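Local coordinates for protein putative fructose-bisphosphate aldolase (PDB 3PM6) that is a putative class II fructose-bisphosphate aldolase, a zinc-binding protein built on a TIM barrel, at residues Y35-E38 / G39-I43. Numbering follows the deposited sequence.
Sequences YNLE and GILAI
The side-chain amide of N36 meets the backbone of G39 through its oxygen: G39 N donates to N36 OD1 at 2.9 Å, with a C=O...N angle of 163°, so the donor sits almost straight ahead of the oxygen. E38 brings one carboxylate oxygen, OE1, over one face of the amide, 3.6 Å from N36 CG. The amide nitrogen, ND2, is hydrogen-bonded to H275 of the second subunit, and OE2 of E38 is bonded to H275 of its own chain; the amide is thus gripped at both its oxygen and its nitrogen, and the carboxylate at OE2. This is a worked example of an asparagine N-cap. With CG wedged between the backbone N and the carbonyl carbon (chi1 51°), the amide folds back over the first turn and occupies an N-H that has no helical carbonyl before it; the same G39 N also makes a second, weak bond to N36 O. The helix it starts, 37-49, is the first crossover of the TIM barrel, linking strand 29-33 to strand 54-58. Beyond the cap the i to i+4 helical hydrogen bonds begin: I40 N to N36 O at 3.1 Å, L41 N to L37 O and A42 N to E38 O. Along one flank, L37 and L41 run at an angle to each other, and L37 CD1 rests 3.8 Å from L41 CG; the second subunit packs here too, with its L70 on L37 and its Y65 on L41. I40 lays CG1 3.5 Å from N36 O and CD1 4.0 Å from L37 CA, because chi1 of -69° sets CG1 beside the backbone N that bonds the same oxygen, and it also touches helix 69-80 of the same chain.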
loop_
_atom_site.group_PDB
_atom_site.type_symbol
_atom_site.label_atom_id
_atom_site.label_comp_id
_atom_site.label_asym_id
_atom_site.label_seq_id
_atom_site.Cartn_x
_atom_site.Cartn_y
_atom_site.Cartn_z
ATOM N N TYR A 35 5.140 3.675 -6.340
ATOM C CA TYR A 35 4.480 2.485 -6.896
ATOM C C TYR A 35 3.994 1.542 -5.813
ATOM O O TYR A 35 3.448 0.465 -6.118
ATOM C CB TYR A 35 5.453 1.657 -7.742
ATOM C CG TYR A 35 6.023 2.372 -8.930
ATOM C CD1 TYR A 35 5.367 2.373 -10.165
ATOM C CD2 TYR A 35 7.233 3.047 -8.817
ATOM C CE1 TYR A 35 5.941 3.036 -11.271
ATOM C CE2 TYR A 35 7.785 3.699 -9.881
ATOM C CZ TYR A 35 7.158 3.682 -11.103
ATOM O OH TYR A 35 7.774 4.386 -12.109
ATOM N N ASN A 36 4.220 1.929 -4.562
ATOM C CA ASN A 36 4.089 1.010 -3.472
ATOM C C ASN A 36 4.028 1.705 -2.106
ATOM O O ASN A 36 4.328 2.912 -1.950
ATOM C CB ASN A 36 5.227 -0.032 -3.522
ATOM C CG ASN A 36 6.601 0.606 -3.653
ATOM O OD1 ASN A 36 6.953 1.529 -2.910
ATOM N ND2 ASN A 36 7.374 0.129 -4.618
ATOM N N LEU A 37 3.584 0.934 -1.131
ATOM C CA LEU A 37 3.470 1.405 0.242
ATOM C C LEU A 37 4.820 1.833 0.814
ATOM O O LEU A 37 4.868 2.780 1.567
ATOM C CB LEU A 37 2.841 0.309 1.125
ATOM C CG LEU A 37 2.775 0.404 2.652
ATOM C CD1 LEU A 37 2.240 1.716 3.134
ATOM C CD2 LEU A 37 1.872 -0.697 3.157
ATOM N N GLU A 38 5.910 1.157 0.458
ATOM C CA GLU A 38 7.212 1.610 0.906
ATOM C C GLU A 38 7.475 3.066 0.476
ATOM O O GLU A 38 8.028 3.853 1.234
ATOM C CB GLU A 38 8.342 0.696 0.405
ATOM C CG GLU A 38 8.281 -0.723 0.943
ATOM C CD GLU A 38 7.600 -1.706 -0.011
ATOM O OE1 GLU A 38 6.598 -1.331 -0.658
ATOM O OE2 GLU A 38 8.061 -2.863 -0.095
ATOM N N GLY A 39 7.103 3.402 -0.754
ATOM C CA GLY A 39 7.320 4.750 -1.259
ATOM C C GLY A 39 6.418 5.754 -0.568
ATOM O O GLY A 39 6.843 6.875 -0.290
ATOM N N ILE A 40 5.172 5.347 -0.289
ATOM C CA ILE A 40 4.213 6.179 0.456
ATOM C C ILE A 40 4.814 6.484 1.849
ATOM O O ILE A 40 4.850 7.630 2.280
ATOM C CB ILE A 40 2.809 5.489 0.537
ATOM C CG1 ILE A 40 2.131 5.438 -0.849
ATOM C CG2 ILE A 40 1.906 6.134 1.603
ATOM C CD1 ILE A 40 1.061 4.353 -0.984
ATOM N N LEU A 41 5.332 5.461 2.515
ATOM C CA LEU A 41 5.879 5.638 3.867
ATOM C C LEU A 41 7.123 6.497 3.816
ATOM O O LEU A 41 7.286 7.387 4.660
ATOM C CB LEU A 41 6.202 4.293 4.530
ATOM C CG LEU A 41 4.942 3.581 5.008
ATOM C CD1 LEU A 41 5.266 2.221 5.624
ATOM C CD2 LEU A 41 4.192 4.468 6.011
ATOM N N ALA A 42 7.988 6.237 2.836
ATOM C CA ALA A 42 9.192 7.066 2.644
ATOM C C ALA A 42 8.855 8.542 2.518
ATOM O O ALA A 42 9.530 9.395 3.126
ATOM C CB ALA A 42 10.029 6.569 1.436
ATOM N N ILE A 43 7.806 8.863 1.757
ATOM C CA ILE A 43 7.400 10.267 1.593
ATOM C C ILE A 43 6.842 10.914 2.867
ATOM O O ILE A 43 7.241 12.024 3.211
ATOM C CB ILE A 43 6.333 10.474 0.481
ATOM C CG1 ILE A 43 6.906 10.135 -0.903
ATOM C CG2 ILE A 43 5.820 11.916 0.502
ATOM C CD1 ILE A 43 5.790 9.764 -1.920
#